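Local coordinates for putative secreted cellulose binding protein (Streptomyces coelicolor, PDB 4OY7) that cleaves cellulose oxidatively as a copper-dependent lytic polysaccharide monooxygenase, of which this chain is the catalytic AA10 domain, at residues A[25-28]-A[32-35]; A[69-74]-A[184-189]; A[89-94]-A[167-172]; A[107-112]-A[154-159]; A[121-124]-A[128-131]. All blocks are in the same frame, centred on the assembly; numbering follows the deposited sequence.

Contact 1: residues A[25-28]-A[32-35]; sequences LDPT and CQAA
The pyrrolidine ring of Pro27 lies against the first turn of helix 30-39, overlapping Cys32 on one part and Gln33 on another. Its CB does most of the work on the cysteine, standing 3.9 Å from Cys32 CB. Farther round the ring, Pro27 CG rests 3.8 Å from Gln33 CA, so the proline presses on the helix backbone itself as well as on side chains. Pro27 CB is also 4.0 Å from Gln33 N.

In the conformer given, Gln33 folds over the same ring. With its CG anti to the backbone N (chi1 -177°) and a bend at chi2, the chain turns back and crosses the proline at about a right angle. The side chain was modelled in two conformers and its amide is probably turned over, so the contacts of Pro27 with the helix backbone and with Cys32 CB are the secure part.

Cys32 puts its SG beside its own backbone N, pointing it not at Pro27 but at Cys14, with which it forms a disulfide. Asp17 and Ala18 of helix 10-18 touch Pro27 too, and Asn29 OD1 takes a hydrogen bond from Cys32 N near the start of helix 30-39. A buried proline wedged between two helices and next to their disulfide belongs to the small helical region that AA10 enzymes insert between the first strands of their beta-sandwich.

Contact 2: residues A[69-74]-A[184-189]; sequences CSAGDR and NFFSCS
Cys69 and Cys188 are joined by a disulfide that ties a loop to strand 184-193 of the immunoglobulin-like beta-sandwich; two residues after Cys69, Ala71 packs on Phe186, which lies two before Cys188. Phe186 is easily followed outward. Its CB is 3.9 Å from Ala71 CA; CG comes under the same atom at 3.6 Å; CD1 meets the methyl, Ala71 CB, at 3.3 Å, a tight approach; beyond it CE1 is 3.9 Å from that methyl. Ala71 CA therefore sits over one ring face, 27° off the normal, in a CH-pi contact displaced toward the rim. On the strand side, Phe173 and Gln175 of strand 168-178 also touch the phenylalanine.

In the disulfide, both sulfurs lie beside their own backbone N, and chi3 is -83°, close to the relaxed value for an S-S bond. The loop keeps its shape partly through its own bonds: Ser70 OG donates to Asp73 OD1 at 2.7 Å, coming from above the carboxylate plane. Between the disulfide and the ring, no direct hydrogen bond links loop to strand; instead one water donates to both sides, reaching Cys69 O at 2.7 Å and Phe186 O at 2.9 Å.

Contact 3: residues A[89-94]-A[167-172]; sequences WPRTHL and SGDALI
Arg91 and Asp169 meet where the two backbones run nearly perpendicular, 89° apart, with their CA atoms no nearer than 8.8 Å, so side chains and a water do the bridging. The charged pair is laid flat rather than end on. The carboxylate of Asp169 stacks over one face of the Arg91 guanidinium, the two planes only 23° apart, and the closest atoms are Arg91 NH2 and Asp169 OD1 at 3.2 Å. Because that oxygen stands well out of the guanidinium plane, no N-H is aimed at it: this is a salt bridge of charge alone.

The arginine gets there with CG between its backbone N and carbonyl carbon (chi1 69°) and a second bend at chi3, which folds the guanidinium back over the aspartate. With its face taken up by the carboxylate, NH2 uses the edge for hydrogen bonding. A water in the guanidinium plane accepts from Arg91 NH2 at 2.9 Å and lies 2.8 Å from Ala170 O, carrying the link on to the second backbone. NH2 also bonds to Val191 O, which is likely to limit rotation of the group.

Deeper in, Leu94 CD1 and Ile172 CD1 touch loosely at 4.4 Å, the apolar end of the contact.

Strand 184-193 pairs with both partners, parallel to strand 92-94 and antiparallel to strand 168-178, and its Val192 touches Arg91 and Asp169 alike. Strand 112-119 supplies Val116 and Leu118 against Ile172, while Trp89 and Pro90 lean on helix 30-39.

Contact 4: residues A[107-112]-A[154-159]; sequences WAAHPG and GHYYWD. With CU (copper (II) ion), chain I.
Tyr156 reaches from strand 155-161 to the backbone of the loop that carries the copper ligand His110. The hydrogen bond comes first: His110 N donates to Tyr156 OH at 2.9 Å, with an N-H...O angle of 158°, so the phenol grips the main chain of the ligand residue and stands behind it as a second-shell group. A phenylalanine in place of Tyr156 would probably leave His110 N without its acceptor and let the loop shift behind the metal ligand.

Van der Waals packing surrounds the same oxygen. Ala109 CA and Ala109 CB are each 3.3 Å from Tyr156 OH; the apolar pair is Ala109 CB and Tyr156 CZ, 4.3 Å apart, the methyl approaching the ring obliquely. Phe114 and Trp176 meet the tyrosine ring from other parts of the sandwich.

Metal coordination is the third kind. With CG beside its backbone N (chi1 -55°), the His110 imidazole swings away from Tyr156 and presents NE2 to the copper at 2.4 Å. Ala108 CB comes within 3.6 Å of the ion, and a water is modelled on the metal, though unusually close. His1 supplies the remaining protein ligands, including its terminal N. Two histidines, one of them the chain's first residue with its free amine on the metal, make the histidine brace, the copper site that defines lytic polysaccharide monooxygenases.

Contact 5: residues A[121-124]-A[128-131]; sequences PGWS and ELGW
The indole of Trp123 has Leu129 above its plane and the backbone carbonyl of Glu128 at its edge. Leu129 CD1 stands 3.8 Å above the ring plane, displaced to the rim, and is nearest to Trp123 CZ2, at 3.9 Å. Leu129 CB backs this up at 4.0 Å from Trp123 CZ2, and the two side chains cross at about a right angle.

At the edge, Trp123 NE1 donates to Glu128 O at 3.0 Å. The bond is almost perfectly straight, 179° at the hydrogen, and the oxygen lies in the indole plane. Seen from the acceptor it is less regular: the N-H arrives 47° out of the carbonyl plane. Glu128 gives only its backbone here; its carboxylate points off from the tryptophan.

What brings the indole across is chi1 of -176°, which places CG opposite the backbone N and sends the ring from one limb of the loop to the other. Swapping the tryptophan for an alanine would probably leave Glu128 O without its indole donor and open a gap beside Leu129.

Both limbs belong to the loop joining strand 112-119 to strand 134-141, and the tryptophan ties one to the other by its side-chain-to-backbone hydrogen bond. Leu171 of strand 168-178 touches both Trp123 and Leu129, seating the loop on the mixed sheet, and Asp133, just ahead of strand 134-141, packs on Trp123 while accepting a bond from Gly130 N.

Overall arrangement
Contact 1 closes first along the chain; contact 2 then closes a long loop, enclosing contact 3, which encloses contact 4, which encloses contact 5. Strand 184-193 of contact 2 lies between the two strands of contact 3 in the mixed sheet. Contacts 2, 3 and 5 meet around Leu129 and Leu171, the centre of contact 5 about 12 Å from that of contact 3 and about 16 Å from that of contact 2. Pro90 and Trp89 of contact 3 pack on helix 30-39 of contact 1. Contact 4 lies at the copper end, its centre about 27 Å from that of contact 5 across the domain, and Phe185 touches His110, linking sheet to active site.

Contact 1: residues A[25-28]-A[32-35]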
# COMPACT_ATOMS: atom_id res chain seq x y z
N LEU A 25 11.84 3.32 16.90
CA LEU A 25 11.50 2.38 15.85
C LEU A 25 12.53 1.27 15.78
O LEU A 25 13.68 1.53 15.44
CB LEU A 25 11.41 3.12 14.53
CG LEU A 25 10.22 4.09 14.48
CD1 LEU A 25 10.43 5.08 13.35
CD2 LEU A 25 8.88 3.38 14.34
N ASP A 26 12.12 0.05 16.10
CA ASP A 26 13.03 -1.10 16.15
C ASP A 26 12.50 -2.29 15.36
O ASP A 26 11.97 -3.23 15.94
CB ASP A 26 13.30 -1.50 17.58
CG ASP A 26 14.39 -2.54 17.70
OD1 ASP A 26 15.40 -2.43 16.95
OD2 ASP A 26 14.26 -3.46 18.53
N PRO A 27 12.63 -2.24 14.04
CA PRO A 27 12.10 -3.34 13.22
C PRO A 27 12.94 -4.59 13.35
O PRO A 27 14.15 -4.50 13.58
CB PRO A 27 12.19 -2.80 11.80
CG PRO A 27 13.17 -1.69 11.82
CD PRO A 27 13.20 -1.15 13.22
N THR A 28 12.30 -5.75 13.23
CA THR A 28 13.02 -7.01 13.16
C THR A 28 12.98 -7.59 11.74
O THR A 28 13.82 -8.40 11.38
CB THR A 28 12.51 -8.04 14.17
OG1 THR A 28 11.12 -8.26 13.99
CG2 THR A 28 12.74 -7.55 15.59
N CYS A 32 12.27 -4.18 6.32
CA CYS A 32 11.91 -3.02 7.11
C CYS A 32 13.14 -2.33 7.71
O CYS A 32 13.25 -1.12 7.68
CB CYS A 32 10.91 -3.38 8.21
SG CYS A 32 9.31 -3.99 7.64
N GLN A 33 14.06 -3.12 8.25
CA GLN A 33 15.32 -2.55 8.75
C GLN A 33 16.07 -1.83 7.64
O GLN A 33 16.59 -0.72 7.85
CB GLN A 33 16.21 -3.61 9.38
CG GLN A 33 17.48 -3.02 9.97
CD GLN A 33 17.20 -2.03 11.09
OE1 GLN A 33 17.52 -0.84 10.98
NE2 GLN A 33 16.60 -2.52 12.17
N ALA A 34 16.13 -2.43 6.45
CA ALA A 34 16.85 -1.83 5.34
C ALA A 34 16.20 -0.52 4.92
O ALA A 34 16.91 0.45 4.65
CB ALA A 34 16.91 -2.78 4.15
N ALA A 35 14.87 -0.49 4.87
CA ALA A 35 14.14 0.71 4.49
C ALA A 35 14.29 1.80 5.53
O ALA A 35 14.36 2.98 5.20
CB ALA A 35 12.67 0.41 4.26

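Contact 2: residues A[69-74]-A[184-189]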
# COMPACT_ATOMS: atom_id res chain seq x y z
N CYS A 69 5.29 2.60 -5.28
CA CYS A 69 5.13 2.46 -3.83
C CYS A 69 5.58 3.67 -3.02
O CYS A 69 5.34 3.73 -1.82
CB CYS A 69 5.83 1.19 -3.30
SG CYS A 69 5.36 -0.31 -4.21
N SER A 70 6.21 4.62 -3.71
CA SER A 70 6.60 5.89 -3.10
C SER A 70 5.92 7.06 -3.79
O SER A 70 6.41 8.20 -3.70
CB SER A 70 8.12 6.08 -3.17
OG SER A 70 8.58 6.18 -4.52
N ALA A 71 4.80 6.82 -4.50
CA ALA A 71 4.09 7.91 -5.20
C ALA A 71 5.01 8.64 -6.18
O ALA A 71 4.98 9.88 -6.30
CB ALA A 71 3.50 8.89 -4.21
N GLY A 72 5.83 7.89 -6.90
CA GLY A 72 6.72 8.49 -7.90
C GLY A 72 7.84 9.33 -7.32
O GLY A 72 8.50 10.10 -8.04
N ASP A 73 8.12 9.11 -6.03
CA ASP A 73 9.08 9.92 -5.27
C ASP A 73 8.75 11.40 -5.26
O ASP A 73 9.63 12.26 -5.19
CB ASP A 73 10.52 9.63 -5.75
CG ASP A 73 10.94 8.22 -5.45
OD1 ASP A 73 10.75 7.74 -4.30
OD2 ASP A 73 11.42 7.54 -6.37
N ARG A 74 7.45 11.69 -5.30
CA ARG A 74 6.96 13.08 -5.30
C ARG A 74 6.32 13.53 -3.99
O ARG A 74 5.80 14.64 -3.93
CB ARG A 74 6.00 13.28 -6.48
CG ARG A 74 6.66 13.16 -7.84
CD ARG A 74 5.71 13.63 -8.92
NE ARG A 74 6.32 13.61 -10.24
CZ ARG A 74 6.19 12.66 -11.18
NH1 ARG A 74 5.45 11.54 -11.01
NH2 ARG A 74 6.81 12.84 -12.34
N ASN A 184 -3.28 12.48 -4.69
CA ASN A 184 -3.61 11.07 -4.65
C ASN A 184 -2.63 10.35 -3.69
O ASN A 184 -1.50 10.80 -3.51
CB ASN A 184 -3.40 10.44 -6.05
CG ASN A 184 -4.39 10.88 -7.13
OD1 ASN A 184 -4.24 10.38 -8.27
ND2 ASN A 184 -5.38 11.73 -6.84
N PHE A 185 -3.04 9.19 -3.19
CA PHE A 185 -2.23 8.33 -2.31
C PHE A 185 -1.89 7.00 -3.00
O PHE A 185 -2.63 6.51 -3.84
CB PHE A 185 -2.96 8.13 -0.99
CG PHE A 185 -3.10 9.40 -0.22
CD1 PHE A 185 -4.08 10.33 -0.53
CD2 PHE A 185 -2.13 9.74 0.70
CE1 PHE A 185 -4.13 11.54 0.15
CE2 PHE A 185 -2.17 10.93 1.37
CZ PHE A 185 -3.16 11.83 1.08
N PHE A 186 -0.76 6.43 -2.62
CA PHE A 186 -0.20 5.29 -3.30
C PHE A 186 0.14 4.21 -2.29
O PHE A 186 0.86 4.47 -1.32
CB PHE A 186 1.05 5.71 -4.08
CG PHE A 186 0.73 6.61 -5.26
CD1 PHE A 186 0.48 7.95 -5.07
CD2 PHE A 186 0.63 6.09 -6.56
CE1 PHE A 186 0.10 8.77 -6.12
CE2 PHE A 186 0.25 6.92 -7.62
CZ PHE A 186 -0.01 8.26 -7.39
N SER A 187 -0.42 3.03 -2.49
CA SER A 187 -0.32 1.97 -1.50
C SER A 187 0.10 0.65 -2.08
O SER A 187 -0.53 0.19 -3.00
CB SER A 187 -1.68 1.77 -0.84
OG SER A 187 -1.67 0.73 0.13
N CYS A 188 1.10 0.01 -1.47
CA CYS A 188 1.63 -1.28 -1.96
C CYS A 188 1.63 -2.31 -0.86
O CYS A 188 2.23 -2.09 0.19
CB CYS A 188 3.06 -1.10 -2.41
SG CYS A 188 3.26 -0.33 -4.05
N SER A 189 0.95 -3.43 -1.09
CA SER A 189 0.80 -4.48 -0.08
C SER A 189 1.32 -5.81 -0.63
O SER A 189 0.82 -6.36 -1.60
CB SER A 189 -0.67 -4.63 0.28
OG SER A 189 -1.20 -3.41 0.76
O HOH W 1 3.11 2.74 -0.64

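Contact 3: residues A[89-94]-A[167-172]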
# COMPACT_ATOMS: atom_id res chain seq x y z
N TRP A 89 9.92 -8.65 2.43
CA TRP A 89 9.02 -7.71 3.10
C TRP A 89 7.98 -8.49 3.91
O TRP A 89 7.71 -9.67 3.61
CB TRP A 89 8.28 -6.85 2.08
CG TRP A 89 9.06 -5.82 1.35
CD1 TRP A 89 9.57 -5.90 0.08
CD2 TRP A 89 9.39 -4.50 1.82
NE1 TRP A 89 10.19 -4.73 -0.26
CE2 TRP A 89 10.13 -3.86 0.79
CE3 TRP A 89 9.19 -3.82 3.02
CZ2 TRP A 89 10.59 -2.53 0.91
CZ3 TRP A 89 9.65 -2.53 3.14
CH2 TRP A 89 10.40 -1.90 2.09
N PRO A 90 7.41 -7.87 4.95
CA PRO A 90 6.28 -8.51 5.61
C PRO A 90 5.15 -8.73 4.64
O PRO A 90 4.99 -7.95 3.74
CB PRO A 90 5.87 -7.48 6.68
CG PRO A 90 7.04 -6.60 6.86
CD PRO A 90 7.71 -6.56 5.52
N ARG A 91 4.35 -9.77 4.82
CA ARG A 91 3.28 -10.00 3.88
C ARG A 91 2.06 -10.59 4.56
O ARG A 91 2.14 -11.21 5.63
CB ARG A 91 3.71 -10.91 2.73
CG ARG A 91 4.00 -12.38 3.07
CD ARG A 91 4.68 -13.14 1.92
NE ARG A 91 5.91 -12.44 1.56
CZ ARG A 91 6.07 -11.64 0.50
NH1 ARG A 91 7.20 -10.96 0.37
NH2 ARG A 91 5.13 -11.51 -0.43
N THR A 92 0.94 -10.44 3.89
CA THR A 92 -0.34 -10.98 4.32
C THR A 92 -0.63 -12.26 3.54
O THR A 92 -0.55 -12.29 2.31
CB THR A 92 -1.46 -9.97 4.07
OG1 THR A 92 -1.15 -8.74 4.76
CG2 THR A 92 -2.80 -10.50 4.62
N HIS A 93 -0.99 -13.30 4.29
CA HIS A 93 -1.30 -14.60 3.73
C HIS A 93 -2.77 -14.62 3.34
O HIS A 93 -3.65 -14.35 4.18
CB HIS A 93 -0.94 -15.69 4.75
CG HIS A 93 0.53 -15.77 5.01
ND1 HIS A 93 1.31 -16.82 4.58
CD2 HIS A 93 1.37 -14.90 5.63
CE1 HIS A 93 2.57 -16.60 4.93
NE2 HIS A 93 2.64 -15.44 5.55
N LEU A 94 -3.03 -14.92 2.06
CA LEU A 94 -4.38 -14.90 1.49
C LEU A 94 -4.77 -16.20 0.85
O LEU A 94 -3.93 -16.99 0.46
CB LEU A 94 -4.46 -13.87 0.38
CG LEU A 94 -4.11 -12.44 0.76
CD1 LEU A 94 -4.21 -11.54 -0.45
CD2 LEU A 94 -5.05 -11.98 1.85
N SER A 167 -1.37 -18.37 -6.94
CA SER A 167 -0.50 -18.95 -5.95
C SER A 167 0.76 -18.12 -5.81
O SER A 167 1.04 -17.30 -6.69
CB SER A 167 -0.14 -20.37 -6.33
OG SER A 167 0.69 -20.41 -7.49
N GLY A 168 1.50 -18.34 -4.73
CA GLY A 168 2.76 -17.65 -4.50
C GLY A 168 2.60 -16.17 -4.23
O GLY A 168 1.50 -15.66 -3.95
N ASP A 169 3.72 -15.46 -4.29
CA ASP A 169 3.74 -14.05 -3.90
C ASP A 169 3.08 -13.19 -4.96
O ASP A 169 3.09 -13.52 -6.15
CB ASP A 169 5.20 -13.57 -3.73
CG ASP A 169 5.89 -14.13 -2.49
OD1 ASP A 169 5.21 -14.56 -1.54
OD2 ASP A 169 7.15 -14.07 -2.45
N ALA A 170 2.58 -12.05 -4.52
CA ALA A 170 1.96 -11.06 -5.40
C ALA A 170 2.00 -9.73 -4.65
O ALA A 170 2.46 -9.67 -3.53
CB ALA A 170 0.54 -11.48 -5.74
N LEU A 171 1.49 -8.67 -5.26
CA LEU A 171 1.37 -7.40 -4.57
C LEU A 171 0.05 -6.75 -4.98
O LEU A 171 -0.38 -6.85 -6.13
CB LEU A 171 2.56 -6.54 -4.93
CG LEU A 171 2.66 -5.13 -4.39
CD1 LEU A 171 4.15 -4.79 -4.40
CD2 LEU A 171 1.86 -4.16 -5.25
N ILE A 172 -0.62 -6.13 -4.02
CA ILE A 172 -1.82 -5.34 -4.30
C ILE A 172 -1.44 -3.87 -4.21
O ILE A 172 -1.01 -3.40 -3.16
CB ILE A 172 -2.97 -5.66 -3.32
CG1 ILE A 172 -3.49 -7.09 -3.56
CG2 ILE A 172 -4.13 -4.69 -3.45
CD1 ILE A 172 -4.33 -7.64 -2.44
O HOH W 2 5.07 -9.64 -2.61

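Contact 4: residues A[107-112]-A[154-159]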
# COMPACT_ATOMS: atom_id res chain seq x y z
N TRP A 107 -6.64 8.33 8.03
CA TRP A 107 -5.92 9.26 8.92
C TRP A 107 -6.36 10.71 8.66
O TRP A 107 -6.55 11.47 9.60
CB TRP A 107 -4.39 9.08 8.80
CG TRP A 107 -3.65 9.80 9.90
CD1 TRP A 107 -2.88 10.93 9.78
CD2 TRP A 107 -3.65 9.47 11.31
NE1 TRP A 107 -2.38 11.30 11.01
CE2 TRP A 107 -2.86 10.44 11.96
CE3 TRP A 107 -4.25 8.46 12.08
CZ2 TRP A 107 -2.64 10.43 13.36
CZ3 TRP A 107 -4.05 8.46 13.46
CH2 TRP A 107 -3.24 9.43 14.08
N ALA A 108 -6.49 11.09 7.39
CA ALA A 108 -7.34 12.23 7.02
C ALA A 108 -8.25 11.76 5.91
O ALA A 108 -7.80 11.11 5.00
CB ALA A 108 -6.54 13.46 6.62
N ALA A 109 -9.53 12.05 6.04
CA ALA A 109 -10.52 11.50 5.13
C ALA A 109 -10.75 12.44 3.94
O ALA A 109 -10.66 13.67 4.07
CB ALA A 109 -11.84 11.30 5.86
N HIS A 110 -11.12 11.84 2.82
CA HIS A 110 -11.35 12.57 1.59
C HIS A 110 -12.35 11.79 0.73
O HIS A 110 -12.32 10.56 0.73
CB HIS A 110 -10.05 12.71 0.77
CG HIS A 110 -8.91 13.32 1.52
ND1 HIS A 110 -8.88 14.66 1.88
CD2 HIS A 110 -7.75 12.78 1.96
CE1 HIS A 110 -7.75 14.91 2.51
NE2 HIS A 110 -7.06 13.79 2.60
N PRO A 111 -13.16 12.51 -0.07
CA PRO A 111 -13.98 11.83 -1.06
C PRO A 111 -13.16 11.34 -2.29
O PRO A 111 -12.14 11.92 -2.63
CB PRO A 111 -14.96 12.92 -1.48
CG PRO A 111 -14.16 14.18 -1.36
CD PRO A 111 -13.27 13.97 -0.16
N GLY A 112 -13.57 10.24 -2.92
CA GLY A 112 -12.87 9.70 -4.08
C GLY A 112 -12.99 8.20 -4.24
O GLY A 112 -13.82 7.55 -3.57
N GLY A 154 -8.60 3.84 12.67
CA GLY A 154 -9.68 4.31 11.80
C GLY A 154 -9.45 3.90 10.37
O GLY A 154 -8.31 3.88 9.89
N HIS A 155 -10.53 3.55 9.67
CA HIS A 155 -10.37 3.10 8.29
C HIS A 155 -11.65 3.13 7.47
O HIS A 155 -12.78 3.01 7.99
CB HIS A 155 -9.82 1.68 8.27
CG HIS A 155 -10.69 0.71 8.99
ND1 HIS A 155 -10.68 0.57 10.36
CD2 HIS A 155 -11.65 -0.13 8.54
CE1 HIS A 155 -11.58 -0.32 10.72
NE2 HIS A 155 -12.17 -0.78 9.63
N TYR A 156 -11.44 3.28 6.18
CA TYR A 156 -12.41 2.88 5.16
C TYR A 156 -12.44 1.36 5.11
O TYR A 156 -11.48 0.70 5.47
CB TYR A 156 -12.00 3.44 3.80
CG TYR A 156 -11.99 4.95 3.71
CD1 TYR A 156 -13.14 5.67 3.37
CD2 TYR A 156 -10.83 5.67 3.94
CE1 TYR A 156 -13.11 7.04 3.27
CE2 TYR A 156 -10.79 7.05 3.84
CZ TYR A 156 -11.93 7.73 3.49
OH TYR A 156 -11.88 9.09 3.41
N TYR A 157 -13.56 0.79 4.69
CA TYR A 157 -13.73 -0.64 4.65
C TYR A 157 -14.61 -1.00 3.45
O TYR A 157 -15.61 -0.30 3.13
CB TYR A 157 -14.30 -1.23 5.97
CG TYR A 157 -15.71 -0.84 6.34
CD1 TYR A 157 -16.79 -1.57 5.88
CD2 TYR A 157 -15.96 0.23 7.18
CE1 TYR A 157 -18.08 -1.24 6.23
CE2 TYR A 157 -17.26 0.56 7.54
CZ TYR A 157 -18.31 -0.18 7.06
OH TYR A 157 -19.61 0.16 7.40
N TRP A 158 -14.24 -2.10 2.82
CA TRP A 158 -14.98 -2.72 1.72
C TRP A 158 -14.55 -4.17 1.53
O TRP A 158 -13.58 -4.61 2.13
CB TRP A 158 -14.80 -1.95 0.42
CG TRP A 158 -13.42 -1.95 -0.20
CD1 TRP A 158 -12.93 -2.86 -1.10
CD2 TRP A 158 -12.38 -0.97 -0.00
NE1 TRP A 158 -11.65 -2.50 -1.48
CE2 TRP A 158 -11.29 -1.35 -0.83
CE3 TRP A 158 -12.27 0.21 0.77
CZ2 TRP A 158 -10.12 -0.62 -0.91
CZ3 TRP A 158 -11.10 0.95 0.70
CH2 TRP A 158 -10.03 0.53 -0.14
N ASP A 159 -15.30 -4.92 0.73
CA ASP A 159 -14.96 -6.31 0.46
C ASP A 159 -14.24 -6.42 -0.89
O ASP A 159 -14.58 -5.70 -1.82
CB ASP A 159 -16.22 -7.17 0.38
CG ASP A 159 -16.97 -7.26 1.69
OD1 ASP A 159 -16.31 -7.39 2.75
OD2 ASP A 159 -18.23 -7.25 1.65
CU CU I . -4.85 13.59 3.46
O HOH W 3 -4.46 15.00 2.45

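Contact 5: residues A[121-124]-A[128-131]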
# COMPACT_ATOMS: atom_id res chain seq x y z
N PRO A 121 -0.16 -13.01 -12.80
CA PRO A 121 0.47 -14.29 -12.55
C PRO A 121 1.88 -14.32 -13.13
O PRO A 121 2.11 -13.84 -14.27
CB PRO A 121 -0.43 -15.28 -13.30
CG PRO A 121 -1.72 -14.58 -13.44
CD PRO A 121 -1.41 -13.14 -13.57
N GLY A 122 2.81 -14.88 -12.38
CA GLY A 122 4.18 -15.00 -12.83
C GLY A 122 5.06 -13.87 -12.33
O GLY A 122 6.28 -14.04 -12.25
N TRP A 123 4.48 -12.72 -12.00
CA TRP A 123 5.25 -11.65 -11.40
C TRP A 123 5.67 -12.02 -10.00
O TRP A 123 4.85 -12.50 -9.22
CB TRP A 123 4.46 -10.34 -11.36
CG TRP A 123 5.24 -9.18 -10.83
CD1 TRP A 123 6.00 -8.32 -11.55
CD2 TRP A 123 5.35 -8.77 -9.46
NE1 TRP A 123 6.58 -7.38 -10.72
CE2 TRP A 123 6.19 -7.63 -9.44
CE3 TRP A 123 4.80 -9.23 -8.25
CZ2 TRP A 123 6.49 -6.95 -8.26
CZ3 TRP A 123 5.12 -8.54 -7.07
CH2 TRP A 123 5.94 -7.42 -7.10
N SER A 124 6.93 -11.79 -9.67
CA SER A 124 7.40 -11.95 -8.31
C SER A 124 8.14 -10.70 -7.83
O SER A 124 8.72 -9.93 -8.64
CB SER A 124 8.25 -13.20 -8.18
OG SER A 124 9.55 -12.94 -8.68
N GLU A 128 11.08 -5.63 -10.78
CA GLU A 128 10.50 -4.28 -10.75
C GLU A 128 8.97 -4.37 -10.87
O GLU A 128 8.44 -5.17 -11.63
CB GLU A 128 11.08 -3.51 -11.92
CG GLU A 128 10.60 -2.08 -12.01
CD GLU A 128 11.18 -1.34 -13.18
OE1 GLU A 128 10.75 -0.21 -13.42
OE2 GLU A 128 12.08 -1.85 -13.86
N LEU A 129 8.29 -3.53 -10.10
CA LEU A 129 6.84 -3.34 -10.21
C LEU A 129 6.54 -2.22 -11.21
O LEU A 129 6.77 -1.04 -10.94
CB LEU A 129 6.23 -3.01 -8.85
CG LEU A 129 4.73 -2.76 -8.87
CD1 LEU A 129 4.04 -4.08 -9.18
CD2 LEU A 129 4.27 -2.19 -7.55
N GLY A 130 6.06 -2.60 -12.39
CA GLY A 130 5.62 -1.63 -13.38
C GLY A 130 4.11 -1.68 -13.56
O GLY A 130 3.45 -2.65 -13.18
N TRP A 131 3.57 -0.65 -14.18
CA TRP A 131 2.16 -0.63 -14.58
C TRP A 131 1.78 -1.86 -15.43
O TRP A 131 0.69 -2.39 -15.28
CB TRP A 131 1.81 0.69 -15.31
CG TRP A 131 1.88 1.88 -14.42
CD1 TRP A 131 2.92 2.76 -14.30
CD2 TRP A 131 0.91 2.28 -13.44
NE1 TRP A 131 2.63 3.70 -13.35
CE2 TRP A 131 1.40 3.45 -12.81
CE3 TRP A 131 -0.36 1.81 -13.08
CZ2 TRP A 131 0.68 4.11 -11.81
CZ3 TRP A 131 -1.06 2.47 -12.08
CH2 TRP A 131 -0.54 3.60 -11.47